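Local coordinates for protein formyltransferase PseJ (Anoxybacillus kamchatkensis G10, PDB 6EDK) that belongs to the formyl transferase family, builds its core around a mixed beta sheet and holds the ligand 1YA in a pocket beside that sheet, at residues Ile70-Arg75 against Gln156-Leu161; Asp81-Phe86 against His122-Gly127; Asn92-Tyr97 against Ala104-Trp109. All blocks are in the same frame, centred on the assembly; numbering follows the deposited sequence. Where two conformers were deposited one is given.

Contact 1. Residues Ile70-Arg75 against Gln156-Leu161; sequences ISYGYR and QTIEKL. With 1YA (N-{4-[{[(6S)-2-amino-4-oxo-3,4,5,6,7,8-hexahydropteridin-6-yl]methyl}(formyl)amino]benzoyl}-L-glutamic acid), chain D.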
# COMPACT_ATOMS: atom_id res chain seq x y z
N ILE A 70 -9.45 1.61 5.03
CA ILE A 70 -8.38 0.81 4.41
C ILE A 70 -8.15 1.36 3.02
O ILE A 70 -9.05 1.35 2.17
CB ILE A 70 -8.74 -0.69 4.35
CG1 ILE A 70 -8.96 -1.26 5.73
CG2 ILE A 70 -7.55 -1.50 3.61
CD1 ILE A 70 -9.64 -2.62 5.71
N SER A 71 -6.96 1.91 2.76
CA SER A 71 -6.68 2.32 1.39
C SER A 71 -5.74 1.31 0.74
O SER A 71 -4.76 0.87 1.35
CB SER A 71 -6.08 3.73 1.27
OG SER A 71 -4.82 3.91 1.84
N TYR A 72 -6.05 0.95 -0.48
CA TYR A 72 -5.30 -0.08 -1.25
C TYR A 72 -5.44 0.35 -2.70
O TYR A 72 -6.47 0.10 -3.34
CB TYR A 72 -5.86 -1.47 -1.00
CG TYR A 72 -5.12 -2.58 -1.75
CD1 TYR A 72 -3.83 -2.38 -2.19
CD2 TYR A 72 -5.73 -3.82 -2.01
CE1 TYR A 72 -3.14 -3.41 -2.89
CE2 TYR A 72 -5.03 -4.83 -2.71
CZ TYR A 72 -3.76 -4.61 -3.12
OH TYR A 72 -3.01 -5.57 -3.82
N GLY A 73 -4.44 1.05 -3.19
CA GLY A 73 -4.45 1.59 -4.52
C GLY A 73 -5.23 2.89 -4.65
O GLY A 73 -5.65 3.23 -5.75
N TYR A 74 -5.50 3.57 -3.55
CA TYR A 74 -6.21 4.85 -3.60
C TYR A 74 -5.31 5.90 -4.23
O TYR A 74 -4.14 6.03 -3.89
CB TYR A 74 -6.58 5.29 -2.20
CG TYR A 74 -7.41 6.53 -2.14
CD1 TYR A 74 -8.61 6.63 -2.83
CD2 TYR A 74 -7.01 7.62 -1.36
CE1 TYR A 74 -9.42 7.81 -2.75
CE2 TYR A 74 -7.79 8.80 -1.28
CZ TYR A 74 -8.97 8.88 -1.98
OH TYR A 74 -9.74 10.03 -1.88
N ARG A 75 -5.87 6.67 -5.15
CA ARG A 75 -5.05 7.46 -6.04
C ARG A 75 -4.80 8.88 -5.53
O ARG A 75 -4.06 9.62 -6.19
CB ARG A 75 -5.67 7.51 -7.44
CG ARG A 75 -5.31 6.26 -8.28
CD ARG A 75 -6.36 5.99 -9.37
NE ARG A 75 -7.63 5.51 -8.80
CZ ARG A 75 -8.03 4.23 -8.78
NH1 ARG A 75 -7.28 3.27 -9.32
NH2 ARG A 75 -9.20 3.94 -8.21
N GLN A 156 -0.03 -10.39 -4.61
CA GLN A 156 -0.50 -11.55 -3.86
C GLN A 156 0.01 -11.56 -2.45
O GLN A 156 -0.70 -11.94 -1.51
CB GLN A 156 -0.04 -12.86 -4.58
CG GLN A 156 -0.73 -13.09 -5.92
CD GLN A 156 -2.29 -13.03 -5.84
OE1 GLN A 156 -2.91 -13.74 -5.07
NE2 GLN A 156 -2.89 -12.14 -6.66
N THR A 157 1.27 -11.18 -2.26
CA THR A 157 1.84 -11.17 -0.92
C THR A 157 1.20 -10.12 0.00
O THR A 157 0.92 -10.41 1.17
CB THR A 157 3.35 -10.92 -1.00
OG1 THR A 157 3.98 -11.89 -1.88
CG2 THR A 157 4.00 -10.99 0.34
N ILE A 158 0.95 -8.92 -0.48
CA ILE A 158 0.37 -7.94 0.47
C ILE A 158 -1.11 -8.29 0.80
O ILE A 158 -1.56 -8.07 1.91
CB ILE A 158 0.46 -6.50 -0.08
CG1 ILE A 158 0.21 -5.49 1.07
CG2 ILE A 158 -0.45 -6.25 -1.30
CD1 ILE A 158 0.72 -4.10 0.77
N GLU A 159 -1.86 -8.84 -0.17
CA GLU A 159 -3.25 -9.30 0.08
C GLU A 159 -3.23 -10.43 1.05
O GLU A 159 -4.00 -10.46 2.00
CB GLU A 159 -3.91 -9.65 -1.22
CG GLU A 159 -3.99 -8.44 -2.20
CD GLU A 159 -4.48 -8.73 -3.58
OE1 GLU A 159 -4.79 -9.90 -3.91
OE2 GLU A 159 -4.57 -7.77 -4.42
N LYS A 160 -2.28 -11.37 0.90
CA LYS A 160 -2.11 -12.40 1.92
C LYS A 160 -1.78 -11.83 3.28
O LYS A 160 -2.31 -12.28 4.29
CB LYS A 160 -1.01 -13.36 1.44
CG LYS A 160 -0.82 -14.57 2.30
CD LYS A 160 0.29 -15.52 1.78
CE LYS A 160 0.41 -16.69 2.76
NZ LYS A 160 1.73 -17.37 2.68
N LEU A 161 -0.81 -10.92 3.35
CA LEU A 161 -0.37 -10.37 4.63
C LEU A 161 -1.51 -9.64 5.32
O LEU A 161 -1.69 -9.73 6.55
CB LEU A 161 0.79 -9.38 4.36
CG LEU A 161 1.48 -8.73 5.55
CD1 LEU A 161 2.23 -9.74 6.40
CD2 LEU A 161 2.46 -7.63 5.09
N1 1YA D . -2.63 9.87 1.75
C2 1YA D . -1.81 10.23 2.93
NA2 1YA D . -2.02 11.49 3.62
N3 1YA D . -0.77 9.31 3.51
C4 1YA D . -0.46 8.02 2.87
O4 1YA D . 0.40 7.33 3.37
C4A 1YA D . -1.28 7.68 1.67
N5 1YA D . -1.09 6.45 1.08
C6 1YA D . -1.60 6.37 -0.38
C7 1YA D . -2.84 6.90 -0.60
N8 1YA D . -3.15 8.29 0.05
C8A 1YA D . -2.40 8.60 1.12
C9 1YA D . -0.52 7.11 -1.21
N10 1YA D . -0.76 7.04 -2.66
C11 1YA D . -0.06 10.51 -4.98
C12 1YA D . -1.33 9.96 -4.98
C13 1YA D . -1.57 8.83 -4.21
C14 1YA D . -0.54 8.27 -3.48
C15 1YA D . 0.73 8.82 -3.49
C16 1YA D . 0.97 9.95 -4.25
C17 1YA D . 0.27 11.76 -5.84
N 1YA D . 1.53 11.63 -6.63
CA 1YA D . 2.05 12.69 -7.53
CB 1YA D . 2.51 13.92 -6.70
CG 1YA D . 2.79 13.57 -5.23
CD 1YA D . 3.60 14.67 -4.52
OE1 1YA D . 4.10 14.45 -3.38
OE2 1YA D . 3.78 15.78 -5.08
CT 1YA D . 3.20 12.10 -8.38
O2 1YA D . 3.62 10.91 -8.21
O1 1YA D . 3.76 12.80 -9.26
C18 1YA D . -1.13 5.81 -3.35
O5 1YA D . -1.29 4.80 -2.74
O 1YA D . -0.44 12.70 -5.87
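Tyr72 swings its ring anti to the backbone N (chi1 -179°), toward helix 147-169, while Glu159 starts beside its own backbone N and then runs extended, carrying its carboxylate round to the phenol. There Tyr72 OH donates to Glu159 OE2 at 2.8 Å. The phenol meets that oxygen on its anti side, 20° out of the carboxylate plane; OE2 in turn lies at the edge of the ring, and the two planes stand 82° apart. Glu159 CG also comes close, 3.4 Å from Tyr72 OH. The branch methyl of Ile158 approaches the same end of the ring obliquely, with CG2 4.1 Å from Tyr72 CZ. This joins the long helix on one face of the mixed sheet to the chain around the end of strand 68-71, next to strand 90-94, where Leu93 touches both Tyr72 and Ile158. Arg35 packs on the Tyr72 ring as a cation-pi partner and also bonds to Tyr72 O. Past Gly73, which turns with positive phi, the chain reaches 1YA by its backbone: Tyr74 O lies 3.1 Å from 1YA C18, and Arg75 O 3.0 Å from 1YA C12.

Contact 2. Residues Asp81-Phe86 against His122-Gly127; sequences DIVERF and HYIDSG. With 1YA (N-{4-[{[(6S)-2-amino-4-oxo-3,4,5,6,7,8-hexahydropteridin-6-yl]methyl}(formyl)amino]benzoyl}-L-glutamic acid), chain D.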
# COMPACT_ATOMS: atom_id res chain seq x y z
N ASP A 81 -6.69 16.76 7.83
CA ASP A 81 -7.78 16.76 8.80
C ASP A 81 -8.46 15.40 8.84
O ASP A 81 -8.86 14.91 9.91
CB ASP A 81 -8.76 17.88 8.47
CG ASP A 81 -8.13 19.28 8.66
OD1 ASP A 81 -7.14 19.41 9.41
OD2 ASP A 81 -8.63 20.24 8.05
N ILE A 82 -8.57 14.75 7.68
CA ILE A 82 -9.07 13.37 7.67
C ILE A 82 -8.10 12.44 8.41
O ILE A 82 -8.51 11.60 9.24
CB ILE A 82 -9.30 12.92 6.22
CG1 ILE A 82 -10.35 13.80 5.51
CG2 ILE A 82 -9.82 11.52 6.17
CD1 ILE A 82 -10.51 13.44 4.02
N VAL A 83 -6.80 12.62 8.14
CA VAL A 83 -5.76 11.84 8.82
C VAL A 83 -5.88 11.97 10.32
O VAL A 83 -5.89 10.97 11.04
CB VAL A 83 -4.38 12.28 8.32
CG1 VAL A 83 -3.27 11.70 9.19
CG2 VAL A 83 -4.19 11.88 6.88
N GLU A 84 -6.02 13.23 10.82
CA GLU A 84 -6.11 13.41 12.26
C GLU A 84 -7.39 12.81 12.80
O GLU A 84 -7.38 12.13 13.82
CB GLU A 84 -6.04 14.90 12.62
CG GLU A 84 -5.89 15.14 14.13
CD GLU A 84 -4.53 14.67 14.67
OE1 GLU A 84 -3.57 14.54 13.87
OE2 GLU A 84 -4.42 14.42 15.89
N ARG A 85 -8.51 13.01 12.10
CA ARG A 85 -9.77 12.45 12.59
C ARG A 85 -9.70 10.94 12.69
O ARG A 85 -10.32 10.34 13.57
CB ARG A 85 -10.90 12.86 11.63
CG ARG A 85 -12.23 12.17 11.91
CD ARG A 85 -13.32 12.79 10.98
NE ARG A 85 -14.56 12.04 11.04
CZ ARG A 85 -15.55 12.15 10.15
NH1 ARG A 85 -15.43 12.96 9.11
NH2 ARG A 85 -16.64 11.42 10.29
N PHE A 86 -8.95 10.30 11.80
CA PHE A 86 -8.89 8.84 11.81
C PHE A 86 -7.56 8.30 12.33
O PHE A 86 -7.22 7.16 12.03
CB PHE A 86 -9.19 8.32 10.39
CG PHE A 86 -10.66 8.44 10.02
CD1 PHE A 86 -11.55 7.47 10.41
CD2 PHE A 86 -11.12 9.55 9.31
CE1 PHE A 86 -12.91 7.60 10.09
CE2 PHE A 86 -12.44 9.69 9.00
CZ PHE A 86 -13.35 8.72 9.40
N HIS A 122 0.80 0.01 6.76
CA HIS A 122 1.23 1.07 7.65
C HIS A 122 -0.01 1.95 7.98
O HIS A 122 -0.99 1.98 7.24
CB HIS A 122 2.33 1.92 7.04
CG HIS A 122 1.98 2.63 5.78
ND1 HIS A 122 1.55 3.94 5.77
CD2 HIS A 122 1.98 2.23 4.49
CE1 HIS A 122 1.32 4.31 4.52
NE2 HIS A 122 1.61 3.29 3.73
N TYR A 123 0.08 2.66 9.10
CA TYR A 123 -0.92 3.71 9.40
C TYR A 123 -0.72 4.88 8.47
O TYR A 123 0.41 5.24 8.14
CB TYR A 123 -0.78 4.15 10.86
CG TYR A 123 -1.33 3.17 11.82
CD1 TYR A 123 -2.70 2.93 11.90
CD2 TYR A 123 -0.53 2.49 12.72
CE1 TYR A 123 -3.20 2.04 12.77
CE2 TYR A 123 -1.05 1.59 13.60
CZ TYR A 123 -2.40 1.39 13.65
OH TYR A 123 -2.94 0.49 14.55
N ILE A 124 -1.82 5.51 8.07
CA ILE A 124 -1.77 6.68 7.23
C ILE A 124 -1.52 7.90 8.09
O ILE A 124 -2.26 8.17 9.05
CB ILE A 124 -3.10 6.85 6.45
CG1 ILE A 124 -3.28 5.70 5.47
CG2 ILE A 124 -3.13 8.19 5.74
CD1 ILE A 124 -4.70 5.53 5.02
N ASP A 125 -0.50 8.66 7.74
CA ASP A 125 -0.26 9.96 8.37
C ASP A 125 -0.28 10.97 7.25
O ASP A 125 -0.67 10.66 6.12
CB ASP A 125 0.99 9.90 9.23
CG ASP A 125 2.27 10.04 8.46
OD1 ASP A 125 2.22 10.19 7.24
OD2 ASP A 125 3.36 9.99 9.11
N SER A 126 0.09 12.23 7.58
CA SER A 126 -0.16 13.32 6.64
C SER A 126 0.77 13.27 5.46
O SER A 126 0.43 13.73 4.39
CB SER A 126 -0.01 14.68 7.35
OG SER A 126 1.06 14.59 8.28
N GLY A 127 1.96 12.65 5.62
CA GLY A 127 2.83 12.47 4.48
C GLY A 127 2.50 11.23 3.67
O GLY A 127 1.70 10.39 4.09
N1 1YA D . -2.63 9.87 1.75
C2 1YA D . -1.81 10.23 2.93
NA2 1YA D . -2.02 11.49 3.62
N3 1YA D . -0.77 9.31 3.51
C4 1YA D . -0.46 8.02 2.87
O4 1YA D . 0.40 7.33 3.37
C4A 1YA D . -1.28 7.68 1.67
N5 1YA D . -1.09 6.45 1.08
C6 1YA D . -1.60 6.37 -0.38
C7 1YA D . -2.84 6.90 -0.60
N8 1YA D . -3.15 8.29 0.05
C8A 1YA D . -2.40 8.60 1.12
C9 1YA D . -0.52 7.11 -1.21
N10 1YA D . -0.76 7.04 -2.66
C11 1YA D . -0.06 10.51 -4.98
C12 1YA D . -1.33 9.96 -4.98
C13 1YA D . -1.57 8.83 -4.21
C14 1YA D . -0.54 8.27 -3.48
C15 1YA D . 0.73 8.82 -3.49
C16 1YA D . 0.97 9.95 -4.25
C17 1YA D . 0.27 11.76 -5.84
N 1YA D . 1.53 11.63 -6.63
CA 1YA D . 2.05 12.69 -7.53
CB 1YA D . 2.51 13.92 -6.70
CG 1YA D . 2.79 13.57 -5.23
CD 1YA D . 3.60 14.67 -4.52
OE1 1YA D . 4.10 14.45 -3.38
OE2 1YA D . 3.78 15.78 -5.08
CT 1YA D . 3.20 12.10 -8.38
O2 1YA D . 3.62 10.91 -8.21
O1 1YA D . 3.76 12.80 -9.26
C18 1YA D . -1.13 5.81 -3.35
O5 1YA D . -1.29 4.80 -2.74
O 1YA D . -0.44 12.70 -5.87
O HOH W 1 -4.87 8.45 10.09
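The loop that leaves strand 118-123 forms one wall of the 1YA pocket, and helix 80-85 backs it through one residue, Val83. With CG1 anti to its backbone N (chi1 169°), Val83 lays that methyl against the loop backbone, 3.6 Å from Asp125 CA. Its other methyl, CG2, meets Ile124 CG2 at 4.0 Å and also comes near the amino group of the ligand. A water between the main chains donates to Val83 O (2.9 Å) and Ile124 O (2.8 Å), but it has more acceptors in reach than protons, so both bonds may not be made at once. Beyond the valine the loop backbone reads the amino and N3 edge of the reduced pteridine: Asp125 O accepts from both 1YA NA2 (3.0 Å) and 1YA N3 (2.9 Å), a forked grip, and Gly127 O adds a weak bond from N3. Ile124 lays CG2 over the face of the same ring, 3.4 Å from 1YA N3. Asp125 starts its side chain away from the helix, and OD1 is held by Thr130 OG1, with a weak bond from Gly127 N. His122 points its ring edge at the ligand, CE1 being 3.4 Å from 1YA O4. Strand 118-123 runs antiparallel between strands 90-94 and 133-138; Ile124 packs on Ala90 and Ser71, and Phe86 on Ile69 of strand 68-71.

Contact 3. Residues Asn92-Tyr97 against Ala104-Trp109; sequences NLHISY and ADPNLW. With 1YA (N-{4-[{[(6S)-2-amino-4-oxo-3,4,5,6,7,8-hexahydropteridin-6-yl]methyl}(formyl)amino]benzoyl}-L-glutamic acid), chain D.
Apolar packing comes first, and Pro106 carries all of it on the helix side, meeting His94, Ile95 and Ser96. Its CB touches Ser96 CB at 3.6 Å and lies 3.8 Å from Ile95 O. Its CG takes the other two: Ile95 CG1 crosses the proline ring at about a right angle, 4.0 Å away, and His94 CE1 approaches obliquely, also at 4.0 Å from Pro106 CG. The imidazole gets there because its CG lies anti to the backbone N (chi1 -177°), which carries the ring along toward the proline.

Backbone shape is the second element. Ile95 centres an inverse gamma turn, closed by a weak bond from Ser96 N to His94 O at 3.0 Å, and this kink off the end of strand 90-94 brings three consecutive residues to one proline, the opening residue of helix 106-112.

Polar ends look elsewhere: His94 NE2 bonds to Asn101 O, Ser96 OG to Trp100 O, and Asp105 pairs with Lys191. A MES molecule, probably from the crystallisation liquor, takes bonds from Leu108 N and Asn107 ND2. The join is thus van der Waals packing alone, with the histidine and serine probably fixed by their bonds to the connecting loop, and the helix start seems able to accept an anionic group.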
# COMPACT_ATOMS: atom_id res chain seq x y z
N ASN A 92 -2.88 1.79 5.13
CA ASN A 92 -2.64 1.77 3.70
C ASN A 92 -1.78 0.52 3.42
O ASN A 92 -0.96 0.13 4.29
CB ASN A 92 -1.88 3.00 3.25
CG ASN A 92 -1.64 3.03 1.74
OD1 ASN A 92 -2.56 2.98 0.95
ND2 ASN A 92 -0.36 3.15 1.33
N LEU A 93 -2.07 -0.12 2.29
CA LEU A 93 -1.34 -1.29 1.75
C LEU A 93 -0.46 -0.83 0.60
O LEU A 93 -0.94 -0.45 -0.48
CB LEU A 93 -2.30 -2.37 1.24
CG LEU A 93 -3.01 -3.23 2.26
CD1 LEU A 93 -3.68 -2.49 3.40
CD2 LEU A 93 -4.02 -4.14 1.60
N HIS A 94 0.88 -0.89 0.80
CA HIS A 94 1.87 -0.33 -0.11
C HIS A 94 2.84 -1.44 -0.48
O HIS A 94 3.38 -2.08 0.40
CB HIS A 94 2.63 0.80 0.58
CG HIS A 94 3.62 1.49 -0.28
ND1 HIS A 94 3.25 2.23 -1.37
CD2 HIS A 94 4.97 1.55 -0.22
CE1 HIS A 94 4.33 2.70 -1.98
NE2 HIS A 94 5.39 2.30 -1.29
N ILE A 95 3.06 -1.64 -1.76
CA ILE A 95 3.90 -2.75 -2.21
C ILE A 95 5.37 -2.35 -2.32
O ILE A 95 6.04 -2.63 -3.33
CB ILE A 95 3.37 -3.37 -3.48
CG1 ILE A 95 3.18 -2.38 -4.61
CG2 ILE A 95 2.06 -4.16 -3.18
CD1 ILE A 95 3.06 -3.05 -5.99
N SER A 96 5.89 -1.76 -1.26
CA SER A 96 7.32 -1.67 -1.07
C SER A 96 7.66 -2.08 0.36
O SER A 96 6.82 -2.20 1.24
CB SER A 96 7.84 -0.24 -1.39
OG SER A 96 7.69 0.50 -0.18
N TYR A 97 8.94 -2.33 0.58
CA TYR A 97 9.51 -2.57 1.89
C TYR A 97 9.87 -1.20 2.46
O TYR A 97 10.98 -0.71 2.29
CB TYR A 97 10.71 -3.51 1.81
CG TYR A 97 11.02 -4.15 3.16
CD1 TYR A 97 11.64 -3.47 4.12
CD2 TYR A 97 10.56 -5.46 3.45
CE1 TYR A 97 11.88 -4.03 5.37
CE2 TYR A 97 10.78 -6.04 4.70
CZ TYR A 97 11.45 -5.28 5.65
OH TYR A 97 11.67 -5.81 6.91
N ALA A 104 5.63 6.41 -5.88
CA ALA A 104 5.19 5.80 -7.11
C ALA A 104 6.13 4.71 -7.62
O ALA A 104 7.33 4.69 -7.33
CB ALA A 104 5.06 6.89 -8.19
N ASP A 105 5.55 3.78 -8.39
CA ASP A 105 6.29 2.73 -9.07
C ASP A 105 7.30 2.02 -8.16
O ASP A 105 8.45 1.80 -8.54
CB ASP A 105 7.00 3.29 -10.28
CG ASP A 105 6.02 4.00 -11.23
OD1 ASP A 105 5.02 3.37 -11.59
OD2 ASP A 105 6.27 5.17 -11.58
N PRO A 106 6.89 1.60 -6.96
CA PRO A 106 7.89 1.04 -6.06
C PRO A 106 8.53 -0.22 -6.59
O PRO A 106 9.72 -0.44 -6.33
CB PRO A 106 7.14 0.77 -4.76
CG PRO A 106 5.67 0.73 -5.19
CD PRO A 106 5.57 1.71 -6.34
N ASN A 107 7.80 -1.06 -7.33
CA ASN A 107 8.41 -2.29 -7.82
C ASN A 107 9.53 -1.98 -8.78
O ASN A 107 10.63 -2.52 -8.69
CB ASN A 107 7.34 -3.15 -8.48
CG ASN A 107 7.85 -4.49 -8.99
OD1 ASN A 107 8.50 -5.26 -8.27
ND2 ASN A 107 7.53 -4.78 -10.25
N LEU A 108 9.26 -1.11 -9.75
CA LEU A 108 10.32 -0.72 -10.69
C LEU A 108 11.52 -0.11 -9.97
O LEU A 108 12.66 -0.50 -10.23
CB LEU A 108 9.74 0.24 -11.71
CG LEU A 108 10.79 0.87 -12.69
CD1 LEU A 108 11.39 -0.23 -13.53
CD2 LEU A 108 10.00 1.86 -13.58
N TRP A 109 11.29 0.82 -9.06
CA TRP A 109 12.41 1.49 -8.40
C TRP A 109 13.21 0.55 -7.51
O TRP A 109 14.42 0.76 -7.33
CB TRP A 109 11.92 2.68 -7.59
CG TRP A 109 11.62 3.81 -8.46
CD1 TRP A 109 10.39 4.27 -8.80
CD2 TRP A 109 12.57 4.61 -9.14
NE1 TRP A 109 10.53 5.34 -9.69
CE2 TRP A 109 11.86 5.55 -9.91
CE3 TRP A 109 13.99 4.61 -9.19
CZ2 TRP A 109 12.51 6.52 -10.72
CZ3 TRP A 109 14.62 5.57 -10.00
CH2 TRP A 109 13.86 6.50 -10.76
N1 1YA D . -2.63 9.87 1.75
C2 1YA D . -1.81 10.23 2.93
NA2 1YA D . -2.02 11.49 3.62
N3 1YA D . -0.77 9.31 3.51
C4 1YA D . -0.46 8.02 2.87
O4 1YA D . 0.40 7.33 3.37
C4A 1YA D . -1.28 7.68 1.67
N5 1YA D . -1.09 6.45 1.08
C6 1YA D . -1.60 6.37 -0.38
C7 1YA D . -2.84 6.90 -0.60
N8 1YA D . -3.15 8.29 0.05
C8A 1YA D . -2.40 8.60 1.12
C9 1YA D . -0.52 7.11 -1.21
N10 1YA D . -0.76 7.04 -2.66
C11 1YA D . -0.06 10.51 -4.98
C12 1YA D . -1.33 9.96 -4.98
C13 1YA D . -1.57 8.83 -4.21
C14 1YA D . -0.54 8.27 -3.48
C15 1YA D . 0.73 8.82 -3.49
C16 1YA D . 0.97 9.95 -4.25
C17 1YA D . 0.27 11.76 -5.84
N 1YA D . 1.53 11.63 -6.63
CA 1YA D . 2.05 12.69 -7.53
CB 1YA D . 2.51 13.92 -6.70
CG 1YA D . 2.79 13.57 -5.23
CD 1YA D . 3.60 14.67 -4.52
OE1 1YA D . 4.10 14.45 -3.38
OE2 1YA D . 3.78 15.78 -5.08
CT 1YA D . 3.20 12.10 -8.38
O2 1YA D . 3.62 10.91 -8.21
O1 1YA D . 3.76 12.80 -9.26
C18 1YA D . -1.13 5.81 -3.35
O5 1YA D . -1.29 4.80 -2.74
O 1YA D . -0.44 12.70 -5.87

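Overall arrangement
All three contacts reach one mixed sheet, and along the chain they nest: contact 3 within the loop closed by contact 2, and that within the loop closed by contact 1. Contact 1 is the most buried and pairs a hydrogen bond with packing; contacts 2 and 3 are only partly buried and join their segments mainly by apolar touches, with a water added in contact 2. Strand 90-94 is the shared middle: Leu93 N bonds to Ser71 O on one flank, Asn92 N to His122 O on the other. Ile158 of contact 1 also packs against the backbone at Leu93 and His94. Each contact reaches 1YA, but among these three, contact 2 is the one that hydrogen-bonds it.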